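Local coordinates for putative NAD-dependent epimerase/dehydratase (Bacillus halodurans, PDB 3E8X), which is of unknown function but binds NADP and is probably an epimerase or dehydratase of the atypical short-chain dehydrogenase/reductase kind, at residues K42-E47 and V203-V208; G110-I115 and D155-R160. One frame throughout, in Å; residues are numbered along the deposited sequence. Where two conformers were deposited one is given.

Contact 1 of 2, residues K42-E47 and V203-V208; sequences KNKGHE and VIAELV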
loop_
_atom_site.group_PDB
_atom_site.type_symbol
_atom_site.label_atom_id
_atom_site.label_comp_id
_atom_site.label_asym_id
_atom_site.label_seq_id
_atom_site.Cartn_x
_atom_site.Cartn_y
_atom_site.Cartn_z
ATOM N N LYS A 42 -19.080 21.853 -13.539
ATOM C CA LYS A 42 -20.337 22.342 -14.039
ATOM C C LYS A 42 -20.120 23.468 -15.065
ATOM O O LYS A 42 -20.722 23.492 -16.156
ATOM C CB LYS A 42 -21.174 22.856 -12.867
ATOM C CG LYS A 42 -22.326 23.664 -13.314
ATOM C CD LYS A 42 -23.265 24.022 -12.211
ATOM C CE LYS A 42 -24.484 24.696 -12.810
ATOM N NZ LYS A 42 -25.504 24.939 -11.797
ATOM N N ASN A 43 -19.234 24.394 -14.730
ATOM C CA ASN A 43 -19.103 25.554 -15.586
ATOM C C ASN A 43 -18.238 25.267 -16.827
ATOM O O ASN A 43 -18.200 26.063 -17.747
ATOM C CB ASN A 43 -18.722 26.807 -14.776
ATOM C CG ASN A 43 -19.887 27.289 -13.874
ATOM O OD1 ASN A 43 -20.893 27.818 -14.346
ATOM N ND2 ASN A 43 -19.752 27.058 -12.575
ATOM N N LYS A 44 -17.628 24.083 -16.870
ATOM C CA LYS A 44 -16.974 23.557 -18.066
ATOM C C LYS A 44 -17.950 22.744 -18.943
ATOM O O LYS A 44 -17.568 22.255 -19.997
ATOM C CB LYS A 44 -15.823 22.644 -17.649
ATOM C CG LYS A 44 -14.578 23.346 -17.230
ATOM C CD LYS A 44 -13.973 24.002 -18.385
ATOM C CE LYS A 44 -12.579 24.453 -18.122
ATOM N NZ LYS A 44 -12.056 24.961 -19.447
ATOM N N GLY A 45 -19.200 22.594 -18.514
ATOM C CA GLY A 45 -20.211 21.827 -19.264
ATOM C C GLY A 45 -20.348 20.358 -18.908
ATOM O O GLY A 45 -21.061 19.615 -19.587
ATOM N N HIS A 46 -19.669 19.930 -17.837
ATOM C CA HIS A 46 -19.729 18.556 -17.371
ATOM C C HIS A 46 -20.861 18.388 -16.382
ATOM O O HIS A 46 -21.463 19.350 -15.945
ATOM C CB HIS A 46 -18.373 18.105 -16.773
ATOM C CG HIS A 46 -17.238 18.312 -17.717
ATOM N ND1 HIS A 46 -17.257 17.826 -19.006
ATOM C CD2 HIS A 46 -16.077 18.998 -17.590
ATOM C CE1 HIS A 46 -16.142 18.183 -19.624
ATOM N NE2 HIS A 46 -15.404 18.887 -18.781
ATOM N N GLU A 47 -21.203 17.135 -16.145
ATOM C CA GLU A 47 -22.202 16.775 -15.154
ATOM C C GLU A 47 -21.487 16.143 -13.967
ATOM O O GLU A 47 -21.132 14.996 -14.007
ATOM C CB GLU A 47 -23.246 15.841 -15.761
ATOM C CG GLU A 47 -23.900 16.453 -16.962
ATOM C CD GLU A 47 -25.276 15.892 -17.257
ATOM O OE1 GLU A 47 -25.556 14.713 -16.914
ATOM O OE2 GLU A 47 -26.072 16.633 -17.862
ATOM N N VAL A 203 -7.471 23.376 -12.064
ATOM C CA VAL A 203 -6.572 22.526 -12.807
ATOM C C VAL A 203 -7.227 21.189 -13.212
ATOM O O VAL A 203 -7.192 20.810 -14.361
ATOM C CB VAL A 203 -5.271 22.248 -12.024
ATOM C CG1 VAL A 203 -4.423 21.192 -12.757
ATOM C CG2 VAL A 203 -4.476 23.554 -11.815
ATOM N N ILE A 204 -7.874 20.525 -12.269
ATOM C CA ILE A 204 -8.516 19.242 -12.535
ATOM C C ILE A 204 -9.583 19.396 -13.584
ATOM O O ILE A 204 -9.612 18.642 -14.536
ATOM C CB ILE A 204 -9.145 18.619 -11.243
ATOM C CG1 ILE A 204 -8.030 18.291 -10.241
ATOM C CG2 ILE A 204 -10.054 17.367 -11.579
ATOM C CD1 ILE A 204 -8.469 18.090 -8.758
ATOM N N ALA A 205 -10.507 20.333 -13.365
ATOM C CA ALA A 205 -11.607 20.603 -14.313
ATOM C C ALA A 205 -11.073 20.962 -15.723
ATOM O O ALA A 205 -11.639 20.574 -16.744
ATOM C CB ALA A 205 -12.536 21.708 -13.770
ATOM N N GLU A 206 -9.949 21.655 -15.779
ATOM C CA GLU A 206 -9.402 22.083 -17.059
ATOM C C GLU A 206 -8.967 20.873 -17.890
ATOM O O GLU A 206 -9.107 20.879 -19.117
ATOM C CB GLU A 206 -8.213 23.037 -16.850
ATOM C CG GLU A 206 -7.702 23.696 -18.120
ATOM C CD GLU A 206 -8.692 24.677 -18.756
ATOM O OE1 GLU A 206 -9.662 25.118 -18.099
ATOM O OE2 GLU A 206 -8.459 25.046 -19.907
ATOM N N LEU A 207 -8.452 19.839 -17.216
ATOM C CA LEU A 207 -7.802 18.723 -17.929
ATOM C C LEU A 207 -8.639 17.435 -18.056
ATOM O O LEU A 207 -8.270 16.541 -18.787
ATOM C CB LEU A 207 -6.390 18.463 -17.329
ATOM C CG LEU A 207 -6.147 18.057 -15.856
ATOM C CD1 LEU A 207 -6.689 16.675 -15.582
ATOM C CD2 LEU A 207 -4.635 18.088 -15.629
ATOM N N VAL A 208 -9.819 17.393 -17.455
ATOM C CA VAL A 208 -10.584 16.176 -17.430
ATOM C C VAL A 208 -10.922 15.638 -18.843
ATOM O O VAL A 208 -10.895 14.414 -19.087
ATOM C CB VAL A 208 -11.808 16.271 -16.457
ATOM C CG1 VAL A 208 -12.869 17.181 -17.049
ATOM C CG2 VAL A 208 -12.355 14.862 -16.151
HETATM O O HOH W 1 -10.520 22.213 -20.830
HETATM O O HOH W 2 -12.929 20.185 -19.074
#
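The imidazole ring of His46 meets Val208 obliquely, the methyl CG1 of Val208 lying 3.5 Å from NE2 of His46. Over the centre of one ring face sits a carbonyl oxygen, Lys44 O, 4.2 Å above the plane. At the edge, a water lies in the plane of the ring, 2.8 Å from His46 NE2. The same water donates to Ala205 O at 2.7 Å, and so ties the ring to the last turn of helix 197-207. On its other nitrogen, ND1, the ring is hydrogen-bonded to the backbone N of Met22, so both ring nitrogens have partners, which probably limits its rotation.

The second flat group, the carboxylate of Glu206, is engaged from above its plane: Lys44 NZ stands 2.8 Å from Glu206 OE1, in a salt bridge 46° out of that plane. Glu206 starts out away from the partner segment, but its chain bends at chi2 (67°) and swings the carboxylate back to the lysine. Lys44 bends at chi2 too, and its CG passes 4.3 Å from the methyl CB of Ala205. A second water, to which NZ gives a weak bond, donates to Glu206 O at 2.6 Å. Helix 32-43 ends here in a Schellman motif at Gly45, and the turn that follows leads into strand 47-52.

A glutamine in place of Glu206 would probably leave the Lys44 ammonium without its opposite charge and less firmly held against helix 197-207. In this contact two helix ends on one side of a Rossmann-type sheet are joined by a charged pair, a methyl against a buried histidine, and waters donating to the carbonyls of Ala205 and Glu206.

Contact 2 of 2, residues G110-I115 and D155-R160; sequences GAIKTI and DDELKR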
loop_
_atom_site.group_PDB
_atom_site.type_symbol
_atom_site.label_atom_id
_atom_site.label_comp_id
_atom_site.label_asym_id
_atom_site.label_seq_id
_atom_site.Cartn_x
_atom_site.Cartn_y
_atom_site.Cartn_z
ATOM N N GLY A 110 -8.921 2.485 -0.517
ATOM C CA GLY A 110 -10.085 3.093 -1.204
ATOM C C GLY A 110 -9.823 3.468 -2.656
ATOM O O GLY A 110 -10.647 3.209 -3.528
ATOM N N ALA A 111 -8.666 4.074 -2.909
ATOM C CA ALA A 111 -8.227 4.438 -4.243
ATOM C C ALA A 111 -8.026 3.220 -5.094
ATOM O O ALA A 111 -8.465 3.188 -6.246
ATOM C CB ALA A 111 -6.931 5.311 -4.205
ATOM N N ILE A 112 -7.370 2.211 -4.528
ATOM C CA ILE A 112 -7.161 0.939 -5.213
ATOM C C ILE A 112 -8.476 0.282 -5.644
ATOM O O ILE A 112 -8.600 -0.156 -6.794
ATOM C CB ILE A 112 -6.301 -0.062 -4.382
ATOM C CG1 ILE A 112 -4.838 0.460 -4.300
ATOM C CG2 ILE A 112 -6.472 -1.505 -4.957
ATOM C CD1 ILE A 112 -3.855 -0.389 -3.375
ATOM N N LYS A 113 -9.451 0.234 -4.754
ATOM C CA LYS A 113 -10.761 -0.265 -5.111
ATOM C C LYS A 113 -11.485 0.609 -6.153
ATOM O O LYS A 113 -12.236 0.070 -6.954
ATOM C CB LYS A 113 -11.617 -0.485 -3.860
ATOM C CG LYS A 113 -11.052 -1.562 -2.842
ATOM C CD LYS A 113 -11.971 -1.853 -1.674
ATOM C CE LYS A 113 -12.037 -0.681 -0.663
ATOM N NZ LYS A 113 -12.925 -0.932 0.543
ATOM N N THR A 114 -11.293 1.938 -6.147
ATOM C CA THR A 114 -11.957 2.829 -7.128
ATOM C C THR A 114 -11.412 2.583 -8.528
ATOM O O THR A 114 -12.152 2.608 -9.518
ATOM C CB THR A 114 -11.791 4.355 -6.801
ATOM O OG1 THR A 114 -10.405 4.747 -6.901
ATOM C CG2 THR A 114 -12.337 4.671 -5.434
ATOM N N ILE A 115 -10.114 2.326 -8.588
ATOM C CA ILE A 115 -9.424 1.990 -9.808
ATOM C C ILE A 115 -9.924 0.667 -10.395
ATOM O O ILE A 115 -10.177 0.586 -11.605
ATOM C CB ILE A 115 -7.884 1.884 -9.566
ATOM C CG1 ILE A 115 -7.308 3.264 -9.200
ATOM C CG2 ILE A 115 -7.221 1.258 -10.756
ATOM C CD1 ILE A 115 -5.823 3.271 -8.771
ATOM N N ASP A 155 -0.852 5.973 -6.386
ATOM C CA ASP A 155 -0.405 6.456 -7.682
ATOM C C ASP A 155 0.182 5.341 -8.517
ATOM O O ASP A 155 -0.075 5.258 -9.719
ATOM C CB ASP A 155 0.645 7.593 -7.525
ATOM C CG ASP A 155 0.042 8.904 -7.052
ATOM O OD1 ASP A 155 -1.212 9.005 -7.010
ATOM O OD2 ASP A 155 0.827 9.839 -6.728
ATOM N N ASP A 156 0.972 4.479 -7.892
ATOM C CA ASP A 156 1.585 3.354 -8.619
ATOM C C ASP A 156 0.575 2.316 -9.114
ATOM O O ASP A 156 0.716 1.789 -10.196
ATOM C CB ASP A 156 2.668 2.688 -7.768
ATOM C CG ASP A 156 3.915 3.553 -7.623
ATOM O OD1 ASP A 156 4.071 4.591 -8.334
ATOM O OD2 ASP A 156 4.728 3.222 -6.750
ATOM N N GLU A 157 -0.445 2.054 -8.321
ATOM C CA GLU A 157 -1.546 1.207 -8.747
ATOM C C GLU A 157 -2.239 1.763 -10.022
ATOM O O GLU A 157 -2.524 1.041 -10.969
ATOM C CB GLU A 157 -2.550 1.050 -7.594
ATOM C CG GLU A 157 -3.677 0.078 -7.899
ATOM C CD GLU A 157 -3.324 -1.395 -7.639
ATOM O OE1 GLU A 157 -2.220 -1.750 -7.119
ATOM O OE2 GLU A 157 -4.234 -2.206 -7.892
ATOM N N LEU A 158 -2.502 3.063 -10.036
ATOM C CA LEU A 158 -3.064 3.750 -11.207
ATOM C C LEU A 158 -2.150 3.669 -12.418
ATOM O O LEU A 158 -2.610 3.380 -13.529
ATOM C CB LEU A 158 -3.373 5.221 -10.877
ATOM C CG LEU A 158 -4.195 6.034 -11.897
ATOM C CD1 LEU A 158 -5.445 5.276 -12.338
ATOM C CD2 LEU A 158 -4.521 7.489 -11.326
ATOM N N LYS A 159 -0.863 3.895 -12.190
ATOM C CA LYS A 159 0.120 3.818 -13.256
ATOM C C LYS A 159 0.244 2.415 -13.861
ATOM O O LYS A 159 0.595 2.312 -15.018
ATOM C CB LYS A 159 1.520 4.299 -12.800
ATOM C CG LYS A 159 1.660 5.757 -12.498
ATOM C CD LYS A 159 3.082 6.067 -11.936
ATOM C CE LYS A 159 3.326 7.547 -11.715
ATOM N NZ LYS A 159 4.800 7.899 -11.543
ATOM N N ARG A 160 0.018 1.354 -13.077
ATOM C CA ARG A 160 -0.012 -0.018 -13.561
ATOM C C ARG A 160 -1.342 -0.402 -14.207
ATOM O O ARG A 160 -1.446 -1.429 -14.831
ATOM C CB ARG A 160 0.258 -1.006 -12.413
ATOM C CG ARG A 160 1.678 -1.027 -11.863
ATOM C CD ARG A 160 1.897 -2.189 -10.892
ATOM N NE ARG A 160 1.038 -2.042 -9.704
ATOM C CZ ARG A 160 1.416 -1.467 -8.568
ATOM N NH1 ARG A 160 2.651 -0.999 -8.395
ATOM N NH2 ARG A 160 0.535 -1.362 -7.589
#
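Side-by-side packing of neighbouring helices on one face of a Rossmann-type sheet is exemplified by helices 100-121 and 145-160, where Ile112 and Ile115 of the first meet Glu157 and Leu158 of the second. The short segments run nearly parallel, crossing at -15° with their axes 9.6 Å apart.

Ile115 reaches across with its terminal methyl. CD1 comes 3.6 Å from the backbone N of Leu158 and 3.8 Å from Leu158 CB, so that the methyl rests on the helix backbone as much as on the side chain. The same CD1 lies 3.9 Å from Glu157 CG. Ile112 crosses Glu157 at about a right angle, its CG1 against the methylene CG of Glu157 at 3.8 Å, while its CG2 lies near the carboxylate. Glu157 therefore serves as an aliphatic partner along its stem and as an acid at its tip. With CG anti to the backbone N and a bend at chi2 (84°), the stem lies against both isoleucines.

The carboxylate is held within its own helix: Arg160 NH2 bonds Glu157 OE1 at 2.8 Å on the anti side, 30° out of the carboxylate plane, and OE1 lies in the guanidinium plane. One face of that guanidinium covers Asp156 O, centred 3.7 Å below it. Across the subunit boundary Ile112 packs on Leu153 of the second subunit, and Glu157 and Arg160 pack on Arg160 and Glu157 of that subunit, consistent with the four-helix dimer interface common among short-chain dehydrogenases.

No hydrogen bond spans the two helices here, and their cohesion is apolar. The salt bridge probably offsets part of the charge of Arg160 beside its counterpart in the second subunit, which would soften the repulsion between two like charges brought close together.

Contacts 1 and 2 lie on opposite faces of the central sheet, their centres 22 Å apart and their nearest atoms about 10 Å apart. Strand 125-129 joins them: Val208 of contact 1 touches Ile127, whereas Leu158 of contact 2 packs on Phe126 and Met128, residues alternating to the other side. Along the chain, residues 110-115 and 155-160 both fall between the two segments of contact 1. In contact 1 the side chain of Ala205 is about 9 Å from that of the NADP-binding Val33; in contact 2 the Leu158 side chain is about 13 Å from bound NADP, while Ile112, Glu157 and Arg160 pack against the second subunit.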